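Local coordinates for phage tail sheath protein (Desulfitobacterium hafniense, PDB 3HXL) that probably forms the contractile sheath around the tail tube of a myovirus-type phage or prophage, at residues A[73-81]-A[283-291]; A[230-238]-A[263-274]. One frame throughout, in Å; residues are numbered along the deposited sequence.

Contact 1: residues A[73-81]-A[283-291]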
ATOM      1  N   ARG A  73      -5.622  11.704   6.166  1.00 13.04           N
ATOM      2  CA  ARG A  73      -5.672  12.049   4.753  1.00 16.65           C
ATOM      3  C   ARG A  73      -4.966  11.063   3.808  1.00 19.43           C
ATOM      4  O   ARG A  73      -5.556  10.628   2.817  1.00 19.85           O
ATOM      5  CB  ARG A  73      -5.099  13.457   4.547  1.00 19.37           C
ATOM      6  CG  ARG A  73      -4.817  13.793   3.091  1.00 25.71           C
ATOM      7  CD  ARG A  73      -6.099  13.788   2.268  1.00 22.06           C
ATOM      8  NE  ARG A  73      -6.934  14.944   2.576  1.00 20.68           N
ATOM      9  CZ  ARG A  73      -8.154  15.138   2.087  1.00 22.09           C
ATOM     10  NH1 ARG A  73      -8.694  14.247   1.263  1.00 22.57           N
ATOM     11  NH2 ARG A  73      -8.830  16.224   2.421  1.00 22.07           N
ATOM     12  N   LEU A  74      -3.715  10.701   4.101  1.00 18.63           N
ATOM     13  CA  LEU A  74      -2.979   9.789   3.220  1.00 19.43           C
ATOM     14  C   LEU A  74      -3.604   8.406   3.112  1.00 14.69           C
ATOM     15  O   LEU A  74      -3.543   7.765   2.058  1.00 18.21           O
ATOM     16  CB  LEU A  74      -1.521   9.659   3.678  1.00 21.58           C
ATOM     17  CG  LEU A  74      -0.746  10.981   3.765  1.00 23.18           C
ATOM     18  CD1 LEU A  74       0.712  10.707   4.146  1.00 30.40           C
ATOM     19  CD2 LEU A  74      -0.820  11.700   2.437  1.00 22.61           C
ATOM     20  N   ILE A  75      -4.200   7.939   4.203  1.00 12.91           N
ATOM     21  CA  ILE A  75      -4.844   6.638   4.202  1.00 13.46           C
ATOM     22  C   ILE A  75      -6.068   6.728   3.286  1.00 14.06           C
ATOM     23  O   ILE A  75      -6.335   5.831   2.488  1.00 14.18           O
ATOM     24  CB  ILE A  75      -5.250   6.242   5.640  1.00 21.42           C
ATOM     25  CG1 ILE A  75      -3.980   6.000   6.466  1.00 25.78           C
ATOM     26  CG2 ILE A  75      -6.123   4.988   5.628  1.00 19.35           C
ATOM     27  CD1 ILE A  75      -4.224   5.756   7.932  1.00 29.39           C
ATOM     28  N   ASN A  76      -6.790   7.836   3.399  1.00 15.90           N
ATOM     29  CA  ASN A  76      -7.973   8.073   2.582  1.00 15.43           C
ATOM     30  C   ASN A  76      -7.577   8.081   1.100  1.00 15.93           C
ATOM     31  O   ASN A  76      -8.196   7.401   0.284  1.00 16.08           O
ATOM     32  CB  ASN A  76      -8.618   9.408   2.993  1.00 13.94           C
ATOM     33  CG  ASN A  76      -9.860   9.745   2.175  1.00 22.75           C
ATOM     34  OD1 ASN A  76      -9.809  10.556   1.242  1.00 23.28           O
ATOM     35  ND2 ASN A  76     -10.972   9.118   2.514  1.00 17.80           N
ATOM     36  N   GLU A  77      -6.525   8.820   0.759  1.00 17.77           N
ATOM     37  CA  GLU A  77      -6.078   8.905  -0.627  1.00 14.13           C
ATOM     38  C   GLU A  77      -5.602   7.577  -1.216  1.00 13.61           C
ATOM     39  O   GLU A  77      -5.928   7.249  -2.354  1.00 19.63           O
ATOM     40  CB  GLU A  77      -4.972   9.959  -0.760  1.00 18.55           C
ATOM     41  CG  GLU A  77      -5.412  11.350  -0.317  1.00 16.21           C
ATOM     42  CD  GLU A  77      -6.688  11.805  -1.020  1.00 26.03           C
ATOM     43  OE1 GLU A  77      -6.639  12.068  -2.240  1.00 19.45           O
ATOM     44  OE2 GLU A  77      -7.739  11.891  -0.349  1.00 23.11           O
ATOM     45  N   ALA A  78      -4.834   6.814  -0.444  1.00 16.14           N
ATOM     46  CA  ALA A  78      -4.328   5.532  -0.913  1.00 15.78           C
ATOM     47  C   ALA A  78      -5.467   4.566  -1.213  1.00 12.24           C
ATOM     48  O   ALA A  78      -5.380   3.759  -2.133  1.00 14.26           O
ATOM     49  CB  ALA A  78      -3.404   4.915   0.129  1.00 12.00           C
ATOM     50  N   LEU A  79      -6.529   4.646  -0.427  1.00 19.84           N
ATOM     51  CA  LEU A  79      -7.652   3.746  -0.626  1.00 19.14           C
ATOM     52  C   LEU A  79      -8.684   4.228  -1.640  1.00 17.11           C
ATOM     53  O   LEU A  79      -9.748   3.627  -1.770  1.00 16.83           O
ATOM     54  CB  LEU A  79      -8.302   3.424   0.724  1.00 18.13           C
ATOM     55  CG  LEU A  79      -7.417   2.451   1.534  1.00 14.66           C
ATOM     56  CD1 LEU A  79      -7.904   2.340   2.967  1.00 19.38           C
ATOM     57  CD2 LEU A  79      -7.411   1.085   0.856  1.00 16.87           C
ATOM     58  N   LYS A  80      -8.376   5.304  -2.363  1.00 17.52           N
ATOM     59  CA  LYS A  80      -9.301   5.781  -3.387  1.00 16.51           C
ATOM     60  C   LYS A  80      -9.283   4.783  -4.543  1.00 21.92           C
ATOM     61  O   LYS A  80     -10.315   4.516  -5.157  1.00 16.71           O
ATOM     62  CB  LYS A  80      -8.913   7.186  -3.880  1.00 15.82           C
ATOM     63  CG  LYS A  80      -9.476   8.305  -3.012  1.00 17.48           C
ATOM     64  CD  LYS A  80      -9.030   9.693  -3.448  1.00 16.03           C
ATOM     65  CE  LYS A  80      -9.772  10.764  -2.646  1.00 19.78           C
ATOM     66  NZ  LYS A  80      -9.326  12.151  -2.984  1.00 21.20           N
ATOM     67  N   ARG A  81      -8.116   4.206  -4.825  1.00 14.16           N
ATOM     68  CA  ARG A  81      -8.005   3.243  -5.918  1.00 14.07           C
ATOM     69  C   ARG A  81      -7.565   1.840  -5.494  1.00 14.54           C
ATOM     70  O   ARG A  81      -7.805   0.874  -6.213  1.00 13.93           O
ATOM     71  CB  ARG A  81      -7.038   3.766  -6.987  1.00 17.22           C
ATOM     72  CG  ARG A  81      -7.448   5.082  -7.653  1.00 19.89           C
ATOM     73  CD  ARG A  81      -8.622   4.887  -8.609  1.00 19.06           C
ATOM     74  NE  ARG A  81      -8.867   6.054  -9.462  1.00 24.03           N
ATOM     75  CZ  ARG A  81      -8.553   6.117 -10.753  1.00 20.46           C
ATOM     76  NH1 ARG A  81      -7.979   5.084 -11.352  1.00 19.58           N
ATOM     77  NH2 ARG A  81      -8.830   7.206 -11.452  1.00 19.78           N
ATOM     78  N   LEU A 283      -2.869   4.546 -16.425  1.00 12.05           N
ATOM     79  CA  LEU A 283      -3.362   5.721 -15.712  1.00 11.32           C
ATOM     80  C   LEU A 283      -3.324   6.992 -16.562  1.00 15.09           C
ATOM     81  O   LEU A 283      -3.862   8.018 -16.165  1.00 17.72           O
ATOM     82  CB  LEU A 283      -2.548   5.954 -14.430  1.00 12.00           C
ATOM     83  CG  LEU A 283      -2.603   4.864 -13.356  1.00 16.12           C
ATOM     84  CD1 LEU A 283      -1.834   5.332 -12.116  1.00 16.71           C
ATOM     85  CD2 LEU A 283      -4.056   4.576 -12.988  1.00 15.61           C
ATOM     86  N   THR A 284      -2.687   6.913 -17.723  1.00 19.95           N
ATOM     87  CA  THR A 284      -2.566   8.070 -18.608  1.00 14.16           C
ATOM     88  C   THR A 284      -3.904   8.764 -18.845  1.00 17.34           C
ATOM     89  O   THR A 284      -4.883   8.149 -19.269  1.00 12.71           O
ATOM     90  CB  THR A 284      -1.934   7.680 -19.960  1.00 17.65           C
ATOM     91  OG1 THR A 284      -0.611   7.170 -19.729  1.00 16.16           O
ATOM     92  CG2 THR A 284      -1.833   8.900 -20.882  1.00 14.81           C
ATOM     93  N   TYR A 285      -3.915  10.058 -18.551  1.00 16.16           N
ATOM     94  CA  TYR A 285      -5.081  10.907 -18.696  1.00 19.74           C
ATOM     95  C   TYR A 285      -6.264  10.536 -17.815  1.00 17.56           C
ATOM     96  O   TYR A 285      -7.396  10.929 -18.089  1.00 17.02           O
ATOM     97  CB  TYR A 285      -5.507  11.000 -20.163  1.00 23.76           C
ATOM     98  CG  TYR A 285      -5.113  12.325 -20.778  1.00 37.47           C
ATOM     99  CD1 TYR A 285      -3.808  12.815 -20.650  1.00 34.82           C
ATOM    100  CD2 TYR A 285      -6.048  13.108 -21.456  1.00 34.05           C
ATOM    101  CE1 TYR A 285      -3.447  14.054 -21.180  1.00 42.49           C
ATOM    102  CE2 TYR A 285      -5.699  14.345 -21.989  1.00 43.15           C
ATOM    103  CZ  TYR A 285      -4.397  14.813 -21.847  1.00 48.65           C
ATOM    104  OH  TYR A 285      -4.051  16.039 -22.373  1.00 47.94           O
ATOM    105  N   GLN A 286      -6.011   9.763 -16.765  1.00 17.15           N
ATOM    106  CA  GLN A 286      -7.076   9.457 -15.830  1.00 18.87           C
ATOM    107  C   GLN A 286      -6.941  10.616 -14.852  1.00 19.68           C
ATOM    108  O   GLN A 286      -5.841  11.143 -14.650  1.00 17.42           O
ATOM    109  CB  GLN A 286      -6.839   8.131 -15.097  1.00 18.58           C
ATOM    110  CG  GLN A 286      -6.989   6.886 -15.961  1.00 19.65           C
ATOM    111  CD  GLN A 286      -7.312   5.652 -15.139  1.00 23.73           C
ATOM    112  OE1 GLN A 286      -6.999   4.525 -15.530  1.00 28.17           O
ATOM    113  NE2 GLN A 286      -7.961   5.858 -13.999  1.00 29.02           N
ATOM    114  N   GLY A 287      -8.045  11.027 -14.252  1.00 15.38           N
ATOM    115  CA  GLY A 287      -7.972  12.130 -13.321  1.00 17.65           C
ATOM    116  C   GLY A 287      -7.758  11.672 -11.896  1.00 22.12           C
ATOM    117  O   GLY A 287      -8.218  10.601 -11.502  1.00 20.42           O
ATOM    118  N   TYR A 288      -7.032  12.477 -11.129  1.00 19.35           N
ATOM    119  CA  TYR A 288      -6.785  12.187  -9.723  1.00 16.77           C
ATOM    120  C   TYR A 288      -8.136  12.401  -9.045  1.00 16.76           C
ATOM    121  O   TYR A 288      -8.642  13.520  -9.019  1.00 18.67           O
ATOM    122  CB  TYR A 288      -5.761  13.180  -9.167  1.00 13.46           C
ATOM    123  CG  TYR A 288      -5.421  12.997  -7.704  1.00 17.61           C
ATOM    124  CD1 TYR A 288      -6.400  13.092  -6.715  1.00 16.37           C
ATOM    125  CD2 TYR A 288      -4.111  12.740  -7.306  1.00 16.99           C
ATOM    126  CE1 TYR A 288      -6.083  12.933  -5.366  1.00 13.80           C
ATOM    127  CE2 TYR A 288      -3.783  12.578  -5.965  1.00 11.82           C
ATOM    128  CZ  TYR A 288      -4.769  12.673  -5.000  1.00 13.33           C
ATOM    129  OH  TYR A 288      -4.438  12.479  -3.676  1.00 14.86           O
ATOM    130  N   ASP A 289      -8.712  11.342  -8.489  1.00 20.84           N
ATOM    131  CA  ASP A 289     -10.020  11.437  -7.847  1.00 22.26           C
ATOM    132  C   ASP A 289     -10.165  12.575  -6.840  1.00 21.84           C
ATOM    133  O   ASP A 289      -9.399  12.667  -5.879  1.00 21.84           O
ATOM    134  CB  ASP A 289     -10.362  10.113  -7.161  1.00 21.32           C
ATOM    135  CG  ASP A 289     -10.187   8.926  -8.077  1.00 22.90           C
ATOM    136  OD1 ASP A 289      -9.196   8.185  -7.914  1.00 21.03           O
ATOM    137  OD2 ASP A 289     -11.041   8.740  -8.968  1.00 25.49           O
ATOM    138  N   GLU A 290     -11.155  13.435  -7.075  1.00 22.92           N
ATOM    139  CA  GLU A 290     -11.460  14.580  -6.187  1.00 25.38           C
ATOM    140  C   GLU A 290     -10.648  15.847  -6.491  1.00 17.23           C
ATOM    141  O   GLU A 290     -10.920  16.903  -5.920  1.00 19.20           O
ATOM    142  CB  GLU A 290     -11.329  14.186  -4.694  1.00 27.86           C
ATOM    143  CG  GLU A 290     -11.735  15.272  -3.679  1.00 36.10           C
ATOM    144  CD  GLU A 290     -11.608  14.833  -2.221  1.00 37.29           C
ATOM    145  OE1 GLU A 290     -11.067  13.739  -1.966  1.00 27.35           O
ATOM    146  OE2 GLU A 290     -12.058  15.596  -1.332  1.00 31.38           O
ATOM    147  N   ALA A 291      -9.680  15.752  -7.398  1.00 17.94           N
ATOM    148  CA  ALA A 291      -8.843  16.902  -7.727  1.00 15.38           C
ATOM    149  C   ALA A 291      -9.422  17.800  -8.810  1.00 14.21           C
ATOM    150  O   ALA A 291     -10.014  17.324  -9.775  1.00 19.46           O
ATOM    151  CB  ALA A 291      -7.464  16.425  -8.143  1.00 14.90           C
TER
HETATM  152  O   HOH W   1     -11.575  15.524   1.307  1.00 33.71           O
HETATM  153  O   HOH W   2     -10.461   9.190 -11.733  1.00 42.13           O

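Contact 2: residues A[230-238]-A[263-274]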
ATOM      1  N   LYS A 230       8.138  -8.955  -7.966  1.00 23.48           N
ATOM      2  CA  LYS A 230       7.825  -7.748  -8.710  1.00 17.45           C
ATOM      3  C   LYS A 230       6.849  -6.801  -8.018  1.00 20.71           C
ATOM      4  O   LYS A 230       5.661  -7.101  -7.850  1.00 22.13           O
ATOM      5  CB  LYS A 230       7.320  -8.131 -10.100  1.00 24.95           C
ATOM      6  CG  LYS A 230       8.255  -9.072 -10.864  1.00 23.56           C
ATOM      7  CD  LYS A 230       9.608  -8.426 -11.197  1.00 22.04           C
ATOM      8  CE  LYS A 230      10.532  -9.413 -11.923  1.00 23.04           C
ATOM      9  NZ  LYS A 230      11.795  -8.780 -12.413  1.00 27.42           N
ATOM     10  N   ILE A 231       7.379  -5.649  -7.615  1.00 14.59           N
ATOM     11  CA  ILE A 231       6.620  -4.606  -6.935  1.00 11.63           C
ATOM     12  C   ILE A 231       7.168  -3.254  -7.396  1.00 12.25           C
ATOM     13  O   ILE A 231       8.167  -3.199  -8.113  1.00 15.96           O
ATOM     14  CB  ILE A 231       6.788  -4.707  -5.392  1.00 17.70           C
ATOM     15  CG1 ILE A 231       8.271  -4.628  -5.018  1.00 25.23           C
ATOM     16  CG2 ILE A 231       6.216  -6.023  -4.873  1.00 18.46           C
ATOM     17  CD1 ILE A 231       8.750  -3.228  -4.704  1.00 23.98           C
ATOM     18  N   GLN A 232       6.511  -2.170  -6.999  1.00 14.26           N
ATOM     19  CA  GLN A 232       6.987  -0.834  -7.331  1.00 19.20           C
ATOM     20  C   GLN A 232       6.891   0.073  -6.117  1.00 16.77           C
ATOM     21  O   GLN A 232       6.070  -0.144  -5.221  1.00 14.64           O
ATOM     22  CB  GLN A 232       6.183  -0.202  -8.480  1.00 18.78           C
ATOM     23  CG  GLN A 232       6.514  -0.721  -9.889  1.00 12.98           C
ATOM     24  CD  GLN A 232       5.743   0.035 -10.973  1.00 14.99           C
ATOM     25  OE1 GLN A 232       4.509   0.029 -10.989  1.00 14.35           O
ATOM     26  NE2 GLN A 232       6.468   0.687 -11.881  1.00 10.25           N
ATOM     27  N   VAL A 233       7.753   1.082  -6.093  1.00 12.19           N
ATOM     28  CA  VAL A 233       7.763   2.072  -5.033  1.00 12.70           C
ATOM     29  C   VAL A 233       7.476   3.408  -5.705  1.00 11.78           C
ATOM     30  O   VAL A 233       7.975   3.681  -6.801  1.00 14.35           O
ATOM     31  CB  VAL A 233       9.146   2.160  -4.323  1.00 12.35           C
ATOM     32  CG1 VAL A 233       9.478   0.834  -3.667  1.00 10.87           C
ATOM     33  CG2 VAL A 233      10.215   2.555  -5.317  1.00 17.76           C
ATOM     34  N   VAL A 234       6.651   4.217  -5.050  1.00 14.47           N
ATOM     35  CA  VAL A 234       6.268   5.527  -5.556  1.00 10.81           C
ATOM     36  C   VAL A 234       6.858   6.600  -4.649  1.00 12.67           C
ATOM     37  O   VAL A 234       6.491   6.718  -3.476  1.00 13.37           O
ATOM     38  CB  VAL A 234       4.735   5.689  -5.585  1.00 14.17           C
ATOM     39  CG1 VAL A 234       4.367   7.066  -6.128  1.00 16.18           C
ATOM     40  CG2 VAL A 234       4.119   4.588  -6.450  1.00  8.34           C
ATOM     41  N   LEU A 235       7.774   7.376  -5.215  1.00 13.88           N
ATOM     42  CA  LEU A 235       8.461   8.430  -4.487  1.00 14.14           C
ATOM     43  C   LEU A 235       8.111   9.802  -5.021  1.00 17.38           C
ATOM     44  O   LEU A 235       7.448   9.936  -6.055  1.00 18.57           O
ATOM     45  CB  LEU A 235       9.976   8.238  -4.596  1.00 19.26           C
ATOM     46  CG  LEU A 235      10.507   6.827  -4.374  1.00 21.22           C
ATOM     47  CD1 LEU A 235      12.016   6.815  -4.600  1.00 23.45           C
ATOM     48  CD2 LEU A 235      10.172   6.368  -2.969  1.00 23.85           C
ATOM     49  N   GLU A 236       8.579  10.815  -4.294  1.00 16.05           N
ATOM     50  CA  GLU A 236       8.367  12.223  -4.622  1.00 20.85           C
ATOM     51  C   GLU A 236       9.641  12.832  -5.185  1.00 21.74           C
ATOM     52  O   GLU A 236      10.687  12.760  -4.551  1.00 21.02           O
ATOM     53  CB  GLU A 236       7.991  13.001  -3.355  1.00 21.91           C
ATOM     54  CG  GLU A 236       7.793  14.484  -3.569  1.00 43.86           C
ATOM     55  CD  GLU A 236       8.981  15.350  -3.144  1.00 22.33           C
ATOM     56  OE1 GLU A 236       8.900  16.560  -3.390  1.00 38.92           O
ATOM     57  OE2 GLU A 236       9.976  14.853  -2.565  1.00 22.80           O
ATOM     58  N   ASN A 237       9.548  13.432  -6.366  1.00 20.36           N
ATOM     59  CA  ASN A 237      10.690  14.087  -6.992  1.00 21.38           C
ATOM     60  C   ASN A 237      12.030  13.354  -6.856  1.00 22.74           C
ATOM     61  O   ASN A 237      12.955  13.831  -6.193  1.00 21.21           O
ATOM     62  CB  ASN A 237      10.814  15.516  -6.444  1.00 19.42           C
ATOM     63  CG  ASN A 237       9.753  16.442  -7.004  1.00 17.29           C
ATOM     64  OD1 ASN A 237       9.858  16.903  -8.138  1.00 24.03           O
ATOM     65  ND2 ASN A 237       8.712  16.698  -6.221  1.00 18.37           N
ATOM     66  N   TYR A 238      12.129  12.191  -7.487  1.00 18.74           N
ATOM     67  CA  TYR A 238      13.364  11.424  -7.452  1.00 17.19           C
ATOM     68  C   TYR A 238      13.579  10.685  -8.765  1.00 16.77           C
ATOM     69  O   TYR A 238      13.737   9.461  -8.790  1.00 19.10           O
ATOM     70  CB  TYR A 238      13.345  10.428  -6.294  1.00 20.59           C
ATOM     71  CG  TYR A 238      14.724   9.961  -5.889  1.00 23.75           C
ATOM     72  CD1 TYR A 238      15.141   8.649  -6.124  1.00 19.59           C
ATOM     73  CD2 TYR A 238      15.611  10.836  -5.260  1.00 29.47           C
ATOM     74  CE1 TYR A 238      16.414   8.218  -5.737  1.00 22.11           C
ATOM     75  CE2 TYR A 238      16.881  10.419  -4.870  1.00 31.18           C
ATOM     76  CZ  TYR A 238      17.276   9.110  -5.109  1.00 30.61           C
ATOM     77  OH  TYR A 238      18.525   8.693  -4.702  1.00 23.97           O
ATOM     78  N   ALA A 263       3.563  16.936  -3.635  1.00 16.95           N
ATOM     79  CA  ALA A 263       3.945  15.773  -4.432  1.00 17.14           C
ATOM     80  C   ALA A 263       4.147  14.593  -3.490  1.00 17.93           C
ATOM     81  O   ALA A 263       3.765  13.458  -3.797  1.00 16.04           O
ATOM     82  CB  ALA A 263       5.223  16.058  -5.207  1.00 16.51           C
ATOM     83  N   ALA A 264       4.757  14.860  -2.339  1.00 19.15           N
ATOM     84  CA  ALA A 264       4.996  13.807  -1.355  1.00 21.49           C
ATOM     85  C   ALA A 264       3.672  13.167  -0.925  1.00 18.15           C
ATOM     86  O   ALA A 264       3.569  11.947  -0.809  1.00 15.63           O
ATOM     87  CB  ALA A 264       5.716  14.376  -0.134  1.00 15.35           C
ATOM     88  N   GLN A 265       2.667  13.997  -0.668  1.00 14.13           N
ATOM     89  CA  GLN A 265       1.364  13.485  -0.262  1.00 15.76           C
ATOM     90  C   GLN A 265       0.673  12.761  -1.413  1.00 19.52           C
ATOM     91  O   GLN A 265      -0.093  11.809  -1.200  1.00 15.38           O
ATOM     92  CB  GLN A 265       0.462  14.620   0.208  1.00 17.37           C
ATOM     93  CG  GLN A 265       0.905  15.309   1.491  1.00 17.44           C
ATOM     94  CD  GLN A 265      -0.013  16.454   1.838  1.00 17.72           C
ATOM     95  OE1 GLN A 265      -0.130  17.407   1.075  1.00 19.11           O
ATOM     96  NE2 GLN A 265      -0.684  16.364   2.990  1.00 18.93           N
ATOM     97  N   ALA A 266       0.930  13.233  -2.630  1.00 16.69           N
ATOM     98  CA  ALA A 266       0.338  12.654  -3.830  1.00 16.49           C
ATOM     99  C   ALA A 266       0.812  11.225  -4.106  1.00 20.31           C
ATOM    100  O   ALA A 266       0.152  10.485  -4.832  1.00 15.91           O
ATOM    101  CB  ALA A 266       0.629  13.552  -5.035  1.00 18.80           C
ATOM    102  N   THR A 267       1.944  10.825  -3.523  1.00 17.98           N
ATOM    103  CA  THR A 267       2.444   9.472  -3.731  1.00 12.98           C
ATOM    104  C   THR A 267       1.435   8.442  -3.229  1.00 10.63           C
ATOM    105  O   THR A 267       1.379   7.326  -3.740  1.00 12.92           O
ATOM    106  CB  THR A 267       3.799   9.214  -2.998  1.00 15.10           C
ATOM    107  OG1 THR A 267       3.613   9.323  -1.581  1.00 13.71           O
ATOM    108  CG2 THR A 267       4.862  10.214  -3.453  1.00 13.15           C
ATOM    109  N   ALA A 268       0.641   8.820  -2.232  1.00 13.83           N
ATOM    110  CA  ALA A 268      -0.360   7.915  -1.662  1.00 12.63           C
ATOM    111  C   ALA A 268      -1.365   7.479  -2.726  1.00 17.12           C
ATOM    112  O   ALA A 268      -1.580   6.281  -2.937  1.00 13.91           O
ATOM    113  CB  ALA A 268      -1.089   8.602  -0.503  1.00 12.72           C
ATOM    114  N   TRP A 269      -1.990   8.451  -3.386  1.00 16.01           N
ATOM    115  CA  TRP A 269      -2.962   8.135  -4.435  1.00 15.61           C
ATOM    116  C   TRP A 269      -2.293   7.433  -5.611  1.00 18.98           C
ATOM    117  O   TRP A 269      -2.816   6.451  -6.140  1.00 15.27           O
ATOM    118  CB  TRP A 269      -3.647   9.404  -4.948  1.00 13.06           C
ATOM    119  CG  TRP A 269      -4.687   9.128  -6.002  1.00 11.84           C
ATOM    120  CD1 TRP A 269      -6.008   8.850  -5.795  1.00 14.82           C
ATOM    121  CD2 TRP A 269      -4.480   9.071  -7.416  1.00 13.27           C
ATOM    122  NE1 TRP A 269      -6.642   8.628  -6.995  1.00 17.98           N
ATOM    123  CE2 TRP A 269      -5.729   8.763  -8.009  1.00 18.84           C
ATOM    124  CE3 TRP A 269      -3.366   9.263  -8.246  1.00 14.69           C
ATOM    125  CZ2 TRP A 269      -5.892   8.623  -9.392  1.00 17.14           C
ATOM    126  CZ3 TRP A 269      -3.530   9.125  -9.628  1.00 16.02           C
ATOM    127  CH2 TRP A 269      -4.789   8.815 -10.185  1.00 17.83           C
ATOM    128  N   VAL A 270      -1.135   7.936  -6.031  1.00 12.48           N
ATOM    129  CA  VAL A 270      -0.447   7.321  -7.162  1.00 12.36           C
ATOM    130  C   VAL A 270      -0.146   5.844  -6.904  1.00 13.80           C
ATOM    131  O   VAL A 270      -0.319   5.006  -7.794  1.00 14.13           O
ATOM    132  CB  VAL A 270       0.864   8.067  -7.507  1.00 10.92           C
ATOM    133  CG1 VAL A 270       1.579   7.368  -8.662  1.00 14.23           C
ATOM    134  CG2 VAL A 270       0.546   9.496  -7.892  1.00 15.11           C
ATOM    135  N   ALA A 271       0.290   5.531  -5.687  1.00 12.97           N
ATOM    136  CA  ALA A 271       0.607   4.156  -5.313  1.00 11.46           C
ATOM    137  C   ALA A 271      -0.664   3.316  -5.291  1.00 11.85           C
ATOM    138  O   ALA A 271      -0.674   2.176  -5.752  1.00 13.76           O
ATOM    139  CB  ALA A 271       1.271   4.133  -3.942  1.00 19.97           C
ATOM    140  N   GLY A 272      -1.732   3.889  -4.746  1.00 13.31           N
ATOM    141  CA  GLY A 272      -3.001   3.175  -4.679  1.00 15.31           C
ATOM    142  C   GLY A 272      -3.564   2.930  -6.062  1.00 12.22           C
ATOM    143  O   GLY A 272      -4.078   1.848  -6.356  1.00 14.69           O
ATOM    144  N   ALA A 273      -3.464   3.942  -6.921  1.00 18.09           N
ATOM    145  CA  ALA A 273      -3.964   3.845  -8.295  1.00 14.64           C
ATOM    146  C   ALA A 273      -3.179   2.840  -9.124  1.00 17.37           C
ATOM    147  O   ALA A 273      -3.734   2.122  -9.957  1.00 12.40           O
ATOM    148  CB  ALA A 273      -3.917   5.225  -8.963  1.00 12.09           C
ATOM    149  N   THR A 274      -1.870   2.808  -8.902  1.00 11.55           N
ATOM    150  CA  THR A 274      -0.992   1.892  -9.611  1.00 11.24           C
ATOM    151  C   THR A 274      -1.307   0.461  -9.178  1.00 11.39           C
ATOM    152  O   THR A 274      -1.417  -0.443 -10.004  1.00 16.20           O
ATOM    153  CB  THR A 274       0.490   2.221  -9.289  1.00 14.15           C
ATOM    154  OG1 THR A 274       0.805   3.516  -9.813  1.00 16.97           O
ATOM    155  CG2 THR A 274       1.427   1.190  -9.899  1.00 12.40           C
TER
HETATM  156  O   HOH W   3       6.574  17.351  -2.123  1.00 19.20           O

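Contact 1: residues A[73-81]-A[283-291]
E77, in the last turn of helix 73-78, meets the hydroxyl of Y288 and the ammonium of K80 with one carboxylate oxygen, a compact example of how a buried acid can organise a contact between a helix and an irregular loop. Y288 OH donates to E77 OE1 over 2.7 Å on the anti lone pair, with ring and carboxylate only 9° from coplanar, while K80 NZ takes its syn lone pair. Extended beyond CG, K80 sets NZ at the edge of the Y288 ring and bonds two further acceptors: the backbone oxygen D289 O, met from above its carbonyl plane, and E290 OE1, 2.6 Å away in a salt bridge. Behind this tight part the Y288 ring stacks on W269 of helix 263-276.

R81 makes a second tight point: bent at chi2 (-73°), it brings NE to D289 OD1 at 2.7 Å in a salt bridge on the syn lone pair, although the planes stand 57° apart. The same oxygen also accepts from W269 NE1. Looser are the two margins, where water enters. One water links R73 NH2 to E290 OE2, while R73 NH1 forms a salt bridge with E77 OE2. A second receives a weak bond from R81 NH2 and donates to G287 O and D289 OD2.

R73, E77, K80 and E290 form a salt-bridge network in which E77 OE2 and E290 OE1 lie 4.1 Å apart, their repulsion probably offset by the two cations. This is consistent with a pairing of helix 73-78 and the loop before strand 291-292 held largely by compensated charges.

Contact 2: residues A[230-238]-A[263-274]
V234 sets its two methyl groups astride the helix surface, illustrating how a beta-branched residue can use both arms to seat a strand on a helix. CG1 meets V270 CG1 at 3.8 Å, the two valines crossing at a slant, while CG2 lies over A271, 3.7 Å from its CA. The small A271 lets the branch approach the helix backbone.

T267 holds its hydroxyl between the backbone N and the carbonyl carbon (chi1 64°) and donates back to A264 O at 2.7 Å, leaving CG2 to face the strand, where it packs 3.6 Å from L235 C. T274 repeats this division of labour with a different rotamer: OG1 donates to V270 O, which T274 N reaches from the opposite face, and CG2 packs 3.5 Å from Q232 OE1. The amide nitrogen of Q232 bonds elsewhere, to E244 O and N344 OD1.

Around A263 and A264, E236 swings CG away from its backbone N (chi1 178°), which lays it against A263 CB and 3.3 Å from A264 N. The bend beyond CG then turns the carboxylate toward a water, which joins OE1 to that same A264 N, and toward N237, whose ND2 donates to OE1 at 2.8 Å; K213 pairs with OE2.

Strand 232-236 and helix 263-274 run nearly antiparallel at 159°, with axes 7.0 Å apart, as a helix laid on one face of the mixed sheet. No direct hydrogen bond joins them: threonine hydroxyls are returned to their own helix, which implies cohesion by apolar contact, with the water and the K213 salt bridge at the E236 end.

Overall arrangement
From the N terminus the chain first reaches helix 73-78, whose partner loop 283-291 comes more than two hundred residues later, so contact 1 closes the longer loop. Within that span, strand 232-236 is followed by strands 246-255 and 260-261 and then by helix 263-276; contact 2 closes this short excursion, and the two closures nest without crossing. Helix 263-276 links them, since W269 and A273 face the residues of contact 1 while V270 and A271 face the strand. The centres of the two contacts lie about 11 Å apart. Contact 1 thereby ties a helix of the Gp18 domain III N-terminal family region to the subtilisin-like region, whereas contact 2 lies wholly within the latter.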